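Local coordinates for protein glycoside hydrolase (Streptococcus pneumoniae serotype 4, PDB 6ORH) that probably hydrolyses alpha-L-fucosidic bonds as a glycoside hydrolase family 29 alpha-fucosidase, helping the bacterium degrade host-derived carbohydrate antigens, at residues A[54-60]-A[105-109]; A[142-147]-A[182-188]; A[12-18]-A[197-201]. The protein carries 2 engineered substitutions. One frame throughout, in Å; residues are numbered along the deposited sequence.

How the interactions relate
All three contacts lie in the TIM-barrel region, and none touches another. Interaction 1 is the most buried: helices 56-65 and 105-116 meet through aliphatic groups and one indole, with no direct hydrogen bond across. Interaction 2, partly buried, joins helix 139-154 to helix 185-196 and the loop leading into it, with a ring stack and two hydrogen bonds of an asparagine amide. Interaction 3, helix 13-21 on the turn leading into strand 200-202, is partly buried and mixed: a threonine hydroxyl on a backbone carbonyl and a water-bridged carboxylate on one side, leucine against tyrosine on the other. Strand 200-202 follows helix 185-196, so interactions 2 and 3 are neighbours, nearest atoms about 6 Å apart.

Interaction 1: A[54-60]-A[105-109]; sequences LDAREWV and LLLEV. With EDO (1,2-ethanediol), chain J.
W59 and A56 of helix 56-65 pack against L105 and V109 of helix 105-116, and the contact between 54-60 and 105-109 is mostly apolar. The indole uses the far end of its six-membered ring: W59 CH2 lies 3.8 Å from L105 CD1, and W59 CZ3 is equally near V109 CG2, both methyls coming at the ring obliquely. W59 CG stands beside its backbone N (chi1 -57°), which lays the ring back over A56 CA. L105 CD1 is shared, because L54 CD2 also rests on it at 3.9 Å, the two leucines crossing at about a right angle. Leucine and valine suit this place: L105 CD1 packs between the indole and L54, and V109 CG2 between the indole and A56 CB.

A56 is the small residue where the backbones come nearest, A56 CA lying 5.3 Å from V109 CA. A56 CB sits 3.8 Å from E108 C and 3.9 Å from V109 CG2. The short helix axes cross at -51°, with a closest approach of 9.8 Å.

The polar part is indirect. A water accepts from A56 N and donates to E108 OE1 at 2.7 Å, tying the first turn of one helix to a carboxylate of the other. E108 also forms a salt bridge through OE2 with R99, which helps hold the carboxylate toward the water. D55 is the N-cap, its OD1 taking E58 N from above the carboxylate plane. An ethanediol, probably from the crystallisation liquor, lies close to L54 O.

W59 NE1 is bonded to G302 O and its ring stacks with F304. Beneath the helices lie strands 70-74 and 119-124: V60 and V109 reach L71, and V109 also meets L73 and M120. The pair covers neighbouring parallel strands of the barrel from outside.

Interaction 2: A[142-147]-A[182-188]; sequences YNAYYL and NYEFEKW. With EDO (1,2-ethanediol), chain F.
Y146 and W188 stack face to face, the tyrosine ring and the indole six-membered ring having centroids 3.8 Å apart and planes 17° from parallel. The opposite face of the indole lies against its own helix start, at E184 C and F185 CA. N143 OD1 comes obliquely to the same indole, 3.1 Å from W188 CZ2, and also lies at the edge of the Y183 ring. Y183 CE1 meets Y142 CE2 obliquely, and the amide of N143 stacks on the E184 carboxylate with planes 28° apart.

N143 suits its buried place because its amide both accepts and donates. E184 N donates to N143 OD1 at 2.8 Å, nearly straight at 166° but from above the carbonyl plane. N143 ND2 gives a hydrogen to N182 O at 3.0 Å, in the plane of the amide, and another to E139 O; together these fix the rotation of the group. At the outer rim L147 CD2 touches the aliphatic chain of K187, 3.6 Å from K187 CE, leaving the ammonium beyond. A water donates to E184 OE1 and makes weak hydrogen bonds with N143 O and W188 NE1.

Y146 OH is bonded to L124 O, at the end of strand 119-124, and Y183 OH to Y134. The contact therefore sets helix 139-154 beside the start of helix 185-196, both flanking the barrel strands.

Interaction 3: A[12-18]-A[197-201]; sequences SQTQLAY and GDCLI. With EDO (1,2-ethanediol), chain E.
L200 spreads its two methyls over one side of helix 13-21. L200 CD1 lies 3.7 Å from Y18 CD2, oblique to the ring, while L200 CD2 reaches Q15 CG at 3.8 Å and T14 OG1 at 3.5 Å. L200 CG stands beside its backbone N (chi1 -61°), which turns the methyls to the helix. Y18 closes the apolar side, its OH being bonded to E255 and its ring in a cation-pi contact with K70. In the barrel, strand 200-202 pairs in parallel with 167-169 and helix 13-21 precedes strand 23-27; Y18 and L200 both touch I209 of strand 209-211.

T14 OG1 donates to D198 O at 2.9 Å, tilted 31° from the carbonyl plane. S12 and Q15 make a capping box: Q15 N gives to S12 OG at 3.0 Å, and S12 N to a lone pair of Q15 OE1 at 2.9 Å.

D198 OD2 takes two waters, one bound to S12 OG and the other to T14 N, so the carboxylate reaches the first helical turn through solvent. The partial positive charge of the helix start would probably favour the nearby D198 carboxylate; with hydroxyls and waters this gives a polar edge beside the apolar leucine-tyrosine contact.

Interaction 1: A[54-60]-A[105-109]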
loop_
_atom_site.group_PDB
_atom_site.type_symbol
_atom_site.label_atom_id
_atom_site.label_comp_id
_atom_site.label_asym_id
_atom_site.label_seq_id
_atom_site.Cartn_x
_atom_site.Cartn_y
_atom_site.Cartn_z
ATOM N N LEU A 54 20.249 -4.995 -35.308
ATOM C CA LEU A 54 18.928 -5.275 -34.738
ATOM C C LEU A 54 18.477 -6.708 -35.027
ATOM O O LEU A 54 18.550 -7.200 -36.147
ATOM C CB LEU A 54 17.923 -4.251 -35.270
ATOM C CG LEU A 54 16.548 -4.253 -34.579
ATOM C CD1 LEU A 54 15.972 -2.849 -34.645
ATOM C CD2 LEU A 54 15.568 -5.218 -35.290
ATOM N N ASP A 55 17.974 -7.364 -33.976
ATOM C CA ASP A 55 17.528 -8.745 -34.093
ATOM C C ASP A 55 16.199 -8.873 -33.347
ATOM O O ASP A 55 16.192 -9.115 -32.128
ATOM C CB ASP A 55 18.617 -9.691 -33.593
ATOM C CG ASP A 55 18.270 -11.135 -33.896
ATOM O OD1 ASP A 55 17.101 -11.404 -34.197
ATOM O OD2 ASP A 55 19.208 -11.990 -33.922
ATOM N N ALA A 56 15.092 -8.630 -34.088
ATOM C CA ALA A 56 13.768 -8.667 -33.476
ATOM C C ALA A 56 13.416 -10.066 -32.967
ATOM O O ALA A 56 12.631 -10.192 -32.011
ATOM C CB ALA A 56 12.706 -8.180 -34.453
ATOM N N ARG A 57 13.956 -11.101 -33.619
ATOM C CA ARG A 57 13.690 -12.455 -33.144
ATOM C C ARG A 57 14.281 -12.650 -31.741
ATOM O O ARG A 57 13.681 -13.371 -30.939
ATOM C CB ARG A 57 14.175 -13.516 -34.154
ATOM C CG ARG A 57 13.730 -14.931 -33.789
ATOM C CD ARG A 57 14.300 -15.939 -34.792
ATOM N NE ARG A 57 13.798 -17.292 -34.524
ATOM C CZ ARG A 57 14.298 -18.153 -33.636
ATOM N NH1 ARG A 57 15.343 -17.830 -32.897
ATOM N NH2 ARG A 57 13.743 -19.350 -33.500
ATOM N N GLU A 58 15.438 -12.039 -31.451
ATOM C CA GLU A 58 16.019 -12.142 -30.116
ATOM C C GLU A 58 15.141 -11.422 -29.096
ATOM O O GLU A 58 15.046 -11.874 -27.965
ATOM C CB GLU A 58 17.444 -11.581 -30.054
ATOM C CG GLU A 58 18.427 -12.582 -30.641
ATOM C CD GLU A 58 18.439 -13.863 -29.830
ATOM O OE1 GLU A 58 19.016 -13.831 -28.717
ATOM O OE2 GLU A 58 17.864 -14.885 -30.295
ATOM N N TRP A 59 14.501 -10.305 -29.499
ATOM C CA TRP A 59 13.607 -9.638 -28.558
ATOM C C TRP A 59 12.489 -10.610 -28.202
ATOM O O TRP A 59 12.188 -10.831 -27.027
ATOM C CB TRP A 59 12.978 -8.378 -29.161
ATOM C CG TRP A 59 13.914 -7.322 -29.671
ATOM C CD1 TRP A 59 15.280 -7.248 -29.554
ATOM C CD2 TRP A 59 13.497 -6.160 -30.407
ATOM N NE1 TRP A 59 15.726 -6.106 -30.182
ATOM C CE2 TRP A 59 14.652 -5.422 -30.710
ATOM C CE3 TRP A 59 12.242 -5.664 -30.835
ATOM C CZ2 TRP A 59 14.593 -4.225 -31.428
ATOM C CZ3 TRP A 59 12.188 -4.472 -31.528
ATOM C CH2 TRP A 59 13.354 -3.767 -31.846
ATOM N N VAL A 60 11.859 -11.187 -29.244
ATOM C CA VAL A 60 10.731 -12.070 -28.998
ATOM C C VAL A 60 11.164 -13.335 -28.248
ATOM O O VAL A 60 10.465 -13.751 -27.314
ATOM C CB VAL A 60 10.003 -12.408 -30.312
ATOM C CG1 VAL A 60 8.907 -13.455 -30.080
ATOM C CG2 VAL A 60 9.451 -11.144 -30.971
ATOM N N LEU A 105 10.038 -2.438 -39.127
ATOM C CA LEU A 105 10.252 -3.021 -37.805
ATOM C C LEU A 105 8.994 -3.774 -37.379
ATOM O O LEU A 105 9.091 -4.801 -36.717
ATOM C CB LEU A 105 10.624 -1.919 -36.804
ATOM C CG LEU A 105 10.923 -2.433 -35.393
ATOM C CD1 LEU A 105 12.123 -3.404 -35.387
ATOM C CD2 LEU A 105 11.149 -1.256 -34.447
ATOM N N LEU A 106 7.814 -3.274 -37.780
ATOM C CA LEU A 106 6.582 -3.968 -37.431
ATOM C C LEU A 106 6.554 -5.354 -38.075
ATOM O O LEU A 106 6.143 -6.307 -37.426
ATOM C CB LEU A 106 5.359 -3.105 -37.772
ATOM C CG LEU A 106 3.999 -3.734 -37.450
ATOM C CD1 LEU A 106 3.877 -4.082 -35.972
ATOM C CD2 LEU A 106 2.880 -2.792 -37.851
ATOM N N LEU A 107 7.034 -5.457 -39.331
ATOM C CA LEU A 107 7.109 -6.763 -39.975
ATOM C C LEU A 107 8.113 -7.666 -39.257
ATOM O O LEU A 107 7.804 -8.839 -39.007
ATOM C CB LEU A 107 7.531 -6.575 -41.437
ATOM C CG LEU A 107 7.594 -7.876 -42.240
ATOM C CD1 LEU A 107 6.212 -8.494 -42.356
ATOM C CD2 LEU A 107 8.150 -7.593 -43.633
ATOM N N GLU A 108 9.322 -7.164 -38.963
ATOM C CA GLU A 108 10.348 -8.005 -38.349
ATOM C C GLU A 108 9.857 -8.562 -37.011
ATOM O O GLU A 108 9.995 -9.761 -36.752
ATOM C CB GLU A 108 11.686 -7.288 -38.188
ATOM C CG GLU A 108 12.263 -6.893 -39.541
ATOM C CD GLU A 108 13.709 -6.457 -39.492
ATOM O OE1 GLU A 108 14.310 -6.458 -38.408
ATOM O OE2 GLU A 108 14.238 -6.085 -40.583
ATOM N N VAL A 109 9.231 -7.696 -36.195
ATOM C CA VAL A 109 8.717 -8.155 -34.906
ATOM C C VAL A 109 7.576 -9.150 -35.126
ATOM O O VAL A 109 7.495 -10.139 -34.400
ATOM C CB VAL A 109 8.306 -6.967 -34.001
ATOM C CG1 VAL A 109 7.667 -7.470 -32.701
ATOM C CG2 VAL A 109 9.522 -6.112 -33.654
HETATM C C1 EDO J . 20.463 -7.929 -38.472
HETATM O O1 EDO J . 20.332 -6.577 -38.146
HETATM C C2 EDO J . 21.885 -8.170 -38.675
HETATM O O2 EDO J . 22.352 -7.166 -39.545
HETATM O O HOH W 1 15.258 -8.478 -36.955
#

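Interaction 2: A[142-147]-A[182-188]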
loop_
_atom_site.group_PDB
_atom_site.type_symbol
_atom_site.label_atom_id
_atom_site.label_comp_id
_atom_site.label_asym_id
_atom_site.label_seq_id
_atom_site.Cartn_x
_atom_site.Cartn_y
_atom_site.Cartn_z
ATOM N N TYR A 142 -5.776 15.355 -39.656
ATOM C CA TYR A 142 -4.883 14.582 -38.793
ATOM C C TYR A 142 -5.575 13.279 -38.398
ATOM O O TYR A 142 -4.939 12.205 -38.421
ATOM C CB TYR A 142 -4.441 15.314 -37.511
ATOM C CG TYR A 142 -3.572 14.410 -36.672
ATOM C CD1 TYR A 142 -2.289 14.075 -37.070
ATOM C CD2 TYR A 142 -4.093 13.739 -35.564
ATOM C CE1 TYR A 142 -1.512 13.145 -36.379
ATOM C CE2 TYR A 142 -3.325 12.829 -34.843
ATOM C CZ TYR A 142 -2.045 12.508 -35.265
ATOM O OH TYR A 142 -1.276 11.601 -34.570
ATOM N N ASN A 143 -6.861 13.395 -38.043
ATOM C CA ASN A 143 -7.628 12.194 -37.698
ATOM C C ASN A 143 -7.635 11.189 -38.849
ATOM O O ASN A 143 -7.559 9.979 -38.601
ATOM C CB ASN A 143 -9.049 12.534 -37.262
ATOM C CG ASN A 143 -9.049 12.941 -35.808
ATOM O OD1 ASN A 143 -8.885 12.096 -34.930
ATOM N ND2 ASN A 143 -9.241 14.227 -35.546
ATOM N N ALA A 144 -7.767 11.665 -40.102
ATOM C CA ALA A 144 -7.745 10.752 -41.241
ATOM C C ALA A 144 -6.381 10.075 -41.415
ATOM O O ALA A 144 -6.313 8.912 -41.811
ATOM C CB ALA A 144 -8.201 11.468 -42.505
ATOM N N TYR A 145 -5.297 10.798 -41.110
ATOM C CA TYR A 145 -3.941 10.264 -41.144
ATOM C C TYR A 145 -3.824 9.135 -40.113
ATOM O O TYR A 145 -3.372 8.025 -40.439
ATOM C CB TYR A 145 -2.941 11.396 -40.851
ATOM C CG TYR A 145 -1.516 10.975 -40.590
ATOM C CD1 TYR A 145 -0.762 10.372 -41.590
ATOM C CD2 TYR A 145 -0.913 11.117 -39.341
ATOM C CE1 TYR A 145 0.545 9.989 -41.370
ATOM C CE2 TYR A 145 0.407 10.743 -39.113
ATOM C CZ TYR A 145 1.132 10.140 -40.128
ATOM O OH TYR A 145 2.422 9.730 -39.953
ATOM N N TYR A 146 -4.252 9.438 -38.884
ATOM C CA TYR A 146 -4.188 8.453 -37.797
ATOM C C TYR A 146 -4.966 7.191 -38.171
ATOM O O TYR A 146 -4.458 6.063 -38.030
ATOM C CB TYR A 146 -4.645 9.078 -36.467
ATOM C CG TYR A 146 -4.322 8.224 -35.263
ATOM C CD1 TYR A 146 -5.187 7.199 -34.884
ATOM C CD2 TYR A 146 -3.194 8.456 -34.504
ATOM C CE1 TYR A 146 -4.897 6.396 -33.790
ATOM C CE2 TYR A 146 -2.886 7.665 -33.402
ATOM C CZ TYR A 146 -3.729 6.610 -33.076
ATOM O OH TYR A 146 -3.471 5.826 -31.976
ATOM N N LEU A 147 -6.204 7.387 -38.638
ATOM C CA LEU A 147 -7.110 6.295 -38.984
ATOM C C LEU A 147 -6.533 5.476 -40.141
ATOM O O LEU A 147 -6.586 4.246 -40.133
ATOM C CB LEU A 147 -8.495 6.864 -39.334
ATOM C CG LEU A 147 -9.536 5.811 -39.732
ATOM C CD1 LEU A 147 -9.757 4.798 -38.610
ATOM C CD2 LEU A 147 -10.862 6.473 -40.114
ATOM N N ASN A 182 -8.433 17.434 -31.221
ATOM C CA ASN A 182 -9.425 16.520 -30.674
ATOM C C ASN A 182 -9.498 15.308 -31.603
ATOM O O ASN A 182 -9.409 15.453 -32.828
ATOM C CB ASN A 182 -10.802 17.176 -30.574
ATOM C CG ASN A 182 -10.915 18.215 -29.473
ATOM O OD1 ASN A 182 -10.240 18.142 -28.454
ATOM N ND2 ASN A 182 -11.826 19.150 -29.649
ATOM N N TYR A 183 -9.663 14.121 -31.009
ATOM C CA TYR A 183 -9.563 12.874 -31.757
ATOM C C TYR A 183 -10.946 12.269 -32.016
ATOM O O TYR A 183 -11.828 12.329 -31.170
ATOM C CB TYR A 183 -8.709 11.874 -30.963
ATOM C CG TYR A 183 -7.338 12.383 -30.617
ATOM C CD1 TYR A 183 -6.488 12.841 -31.616
ATOM C CD2 TYR A 183 -6.908 12.456 -29.309
ATOM C CE1 TYR A 183 -5.226 13.313 -31.308
ATOM C CE2 TYR A 183 -5.641 12.924 -28.981
ATOM C CZ TYR A 183 -4.800 13.349 -29.994
ATOM O OH TYR A 183 -3.552 13.796 -29.706
ATOM N N GLU A 184 -11.090 11.656 -33.193
ATOM C CA GLU A 184 -12.321 10.994 -33.589
ATOM C C GLU A 184 -12.318 9.575 -33.018
ATOM O O GLU A 184 -12.334 8.605 -33.769
ATOM C CB GLU A 184 -12.474 11.013 -35.107
ATOM C CG GLU A 184 -12.748 12.415 -35.652
ATOM C CD GLU A 184 -12.732 12.480 -37.171
ATOM O OE1 GLU A 184 -13.065 11.462 -37.821
ATOM O OE2 GLU A 184 -12.360 13.553 -37.712
ATOM N N PHE A 185 -12.380 9.471 -31.680
ATOM C CA PHE A 185 -12.188 8.186 -31.008
ATOM C C PHE A 185 -13.180 7.126 -31.504
ATOM O O PHE A 185 -12.787 5.998 -31.802
ATOM C CB PHE A 185 -12.326 8.386 -29.500
ATOM C CG PHE A 185 -11.128 9.004 -28.836
ATOM C CD1 PHE A 185 -9.920 8.321 -28.801
ATOM C CD2 PHE A 185 -11.225 10.216 -28.156
ATOM C CE1 PHE A 185 -8.817 8.858 -28.146
ATOM C CE2 PHE A 185 -10.128 10.746 -27.488
ATOM C CZ PHE A 185 -8.929 10.055 -27.472
ATOM N N GLU A 186 -14.463 7.473 -31.602
ATOM C CA GLU A 186 -15.457 6.469 -31.982
ATOM C C GLU A 186 -15.177 5.884 -33.365
ATOM O O GLU A 186 -15.334 4.682 -33.581
ATOM C CB GLU A 186 -16.884 6.997 -31.818
ATOM C CG GLU A 186 -17.256 7.146 -30.361
ATOM C CD GLU A 186 -17.142 5.918 -29.454
ATOM O OE1 GLU A 186 -17.281 4.747 -29.942
ATOM O OE2 GLU A 186 -16.915 6.125 -28.250
ATOM N N LYS A 187 -14.770 6.723 -34.326
ATOM C CA LYS A 187 -14.453 6.252 -35.657
ATOM C C LYS A 187 -13.231 5.340 -35.598
ATOM O O LYS A 187 -13.218 4.292 -36.230
ATOM C CB LYS A 187 -14.235 7.449 -36.590
ATOM C CG LYS A 187 -14.114 7.076 -38.053
ATOM C CD LYS A 187 -14.192 8.293 -38.948
ATOM C CE LYS A 187 -14.099 7.922 -40.414
ATOM N NZ LYS A 187 -13.997 9.153 -41.230
ATOM N N TRP A 188 -12.242 5.711 -34.772
ATOM C CA TRP A 188 -11.081 4.840 -34.613
ATOM C C TRP A 188 -11.488 3.487 -34.036
ATOM O O TRP A 188 -11.016 2.460 -34.541
ATOM C CB TRP A 188 -10.019 5.466 -33.709
ATOM C CG TRP A 188 -9.457 6.773 -34.180
ATOM C CD1 TRP A 188 -9.676 7.424 -35.362
ATOM C CD2 TRP A 188 -8.481 7.550 -33.473
ATOM N NE1 TRP A 188 -8.915 8.575 -35.423
ATOM C CE2 TRP A 188 -8.186 8.679 -34.271
ATOM C CE3 TRP A 188 -7.840 7.388 -32.238
ATOM C CZ2 TRP A 188 -7.245 9.640 -33.875
ATOM C CZ3 TRP A 188 -6.948 8.353 -31.821
ATOM C CH2 TRP A 188 -6.636 9.432 -32.658
HETATM C C1 EDO F . -16.092 1.808 -26.571
HETATM O O1 EDO F . -16.518 3.158 -26.474
HETATM C C2 EDO F . -16.596 1.159 -27.800
HETATM O O2 EDO F . -16.884 2.051 -28.882
HETATM O O HOH W 2 -10.742 9.453 -37.858
#

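Interaction 3: A[12-18]-A[197-201]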
loop_
_atom_site.group_PDB
_atom_site.type_symbol
_atom_site.label_atom_id
_atom_site.label_comp_id
_atom_site.label_asym_id
_atom_site.label_seq_id
_atom_site.Cartn_x
_atom_site.Cartn_y
_atom_site.Cartn_z
ATOM N N SER A 12 -15.240 -9.034 -20.960
ATOM C CA SER A 12 -15.242 -9.715 -22.240
ATOM C C SER A 12 -14.281 -10.901 -22.182
ATOM O O SER A 12 -13.458 -10.995 -21.274
ATOM C CB SER A 12 -14.814 -8.776 -23.316
ATOM O OG SER A 12 -13.414 -8.507 -23.229
ATOM N N GLN A 13 -14.343 -11.775 -23.191
ATOM C CA GLN A 13 -13.414 -12.899 -23.247
ATOM C C GLN A 13 -11.975 -12.422 -23.453
ATOM O O GLN A 13 -11.055 -13.014 -22.887
ATOM C CB GLN A 13 -13.829 -13.895 -24.329
ATOM C CG GLN A 13 -15.191 -14.522 -24.075
ATOM C CD GLN A 13 -15.728 -15.141 -25.342
ATOM O OE1 GLN A 13 -16.775 -14.746 -25.851
ATOM N NE2 GLN A 13 -14.995 -16.109 -25.873
ATOM N N THR A 14 -11.781 -11.362 -24.253
ATOM C CA THR A 14 -10.441 -10.841 -24.474
ATOM C C THR A 14 -9.889 -10.245 -23.180
ATOM O O THR A 14 -8.688 -10.347 -22.914
ATOM C CB THR A 14 -10.302 -9.840 -25.631
ATOM O OG1 THR A 14 -11.236 -8.751 -25.511
ATOM C CG2 THR A 14 -10.424 -10.484 -26.995
ATOM N N GLN A 15 -10.765 -9.628 -22.379
ATOM C CA GLN A 15 -10.304 -9.084 -21.101
ATOM C C GLN A 15 -9.891 -10.231 -20.170
ATOM O O GLN A 15 -8.857 -10.147 -19.517
ATOM C CB GLN A 15 -11.356 -8.196 -20.419
ATOM C CG GLN A 15 -11.488 -6.799 -21.045
ATOM C CD GLN A 15 -12.691 -6.036 -20.533
ATOM O OE1 GLN A 15 -13.813 -6.551 -20.454
ATOM N NE2 GLN A 15 -12.490 -4.758 -20.207
ATOM N N LEU A 16 -10.713 -11.285 -20.087
ATOM C CA LEU A 16 -10.398 -12.415 -19.233
ATOM C C LEU A 16 -9.103 -13.059 -19.707
ATOM O O LEU A 16 -8.324 -13.517 -18.874
ATOM C CB LEU A 16 -11.549 -13.424 -19.270
ATOM C CG LEU A 16 -12.727 -13.074 -18.377
ATOM C CD1 LEU A 16 -13.898 -14.023 -18.630
ATOM C CD2 LEU A 16 -12.319 -13.078 -16.915
ATOM N N ALA A 17 -8.892 -13.079 -21.023
ATOM C CA ALA A 17 -7.711 -13.751 -21.539
ATOM C C ALA A 17 -6.453 -12.998 -21.088
ATOM O O ALA A 17 -5.429 -13.583 -20.687
ATOM C CB ALA A 17 -7.838 -13.905 -23.045
ATOM N N TYR A 18 -6.515 -11.663 -21.166
ATOM C CA TYR A 18 -5.368 -10.877 -20.740
ATOM C C TYR A 18 -5.108 -11.061 -19.241
ATOM O O TYR A 18 -3.940 -11.178 -18.832
ATOM C CB TYR A 18 -5.617 -9.398 -21.071
ATOM C CG TYR A 18 -4.466 -8.439 -20.873
ATOM C CD1 TYR A 18 -3.137 -8.863 -20.760
ATOM C CD2 TYR A 18 -4.711 -7.064 -20.861
ATOM C CE1 TYR A 18 -2.105 -7.953 -20.607
ATOM C CE2 TYR A 18 -3.682 -6.147 -20.744
ATOM C CZ TYR A 18 -2.372 -6.590 -20.636
ATOM O OH TYR A 18 -1.377 -5.668 -20.556
ATOM N N GLY A 197 -11.872 -7.176 -34.367
ATOM C CA GLY A 197 -12.866 -7.710 -33.445
ATOM C C GLY A 197 -12.742 -7.127 -32.037
ATOM O O GLY A 197 -12.745 -5.903 -31.895
ATOM N N ASP A 198 -12.671 -7.976 -31.003
ATOM C CA ASP A 198 -12.688 -7.436 -29.653
ATOM C C ASP A 198 -11.270 -7.182 -29.131
ATOM O O ASP A 198 -11.068 -7.160 -27.920
ATOM C CB ASP A 198 -13.599 -8.171 -28.655
ATOM C CG ASP A 198 -14.093 -7.237 -27.542
ATOM O OD1 ASP A 198 -14.049 -5.994 -27.724
ATOM O OD2 ASP A 198 -14.486 -7.734 -26.476
ATOM N N CYS A 199 -10.333 -6.913 -30.051
ATOM C CA CYS A 199 -9.004 -6.393 -29.714
ATOM C C CYS A 199 -9.115 -5.356 -28.588
ATOM O O CYS A 199 -9.922 -4.427 -28.679
ATOM C CB CYS A 199 -8.420 -5.715 -30.947
ATOM S SG CYS A 199 -6.733 -5.090 -30.703
ATOM N N LEU A 200 -8.288 -5.494 -27.532
ATOM C CA LEU A 200 -8.321 -4.564 -26.415
ATOM C C LEU A 200 -7.782 -3.195 -26.832
ATOM O O LEU A 200 -6.889 -3.112 -27.663
ATOM C CB LEU A 200 -7.442 -5.138 -25.298
ATOM C CG LEU A 200 -7.902 -6.492 -24.765
ATOM C CD1 LEU A 200 -6.818 -7.075 -23.846
ATOM C CD2 LEU A 200 -9.199 -6.320 -23.998
ATOM N N ILE A 201 -8.297 -2.118 -26.212
ATOM C CA ILE A 201 -7.778 -0.783 -26.515
ATOM C C ILE A 201 -7.452 -0.056 -25.211
ATOM O O ILE A 201 -8.306 0.057 -24.313
ATOM C CB ILE A 201 -8.812 0.020 -27.342
ATOM C CG1 ILE A 201 -9.168 -0.677 -28.658
ATOM C CG2 ILE A 201 -8.302 1.446 -27.551
ATOM C CD1 ILE A 201 -10.388 -0.091 -29.374
HETATM C C1 EDO E . -16.559 -5.331 -22.277
HETATM O O1 EDO E . -16.637 -5.930 -20.991
HETATM C C2 EDO E . -15.239 -4.715 -22.577
HETATM O O2 EDO E . -14.966 -4.536 -23.955
HETATM O O HOH W 3 -13.166 -6.148 -24.345
HETATM O O HOH W 4 -14.024 -10.625 -26.275
#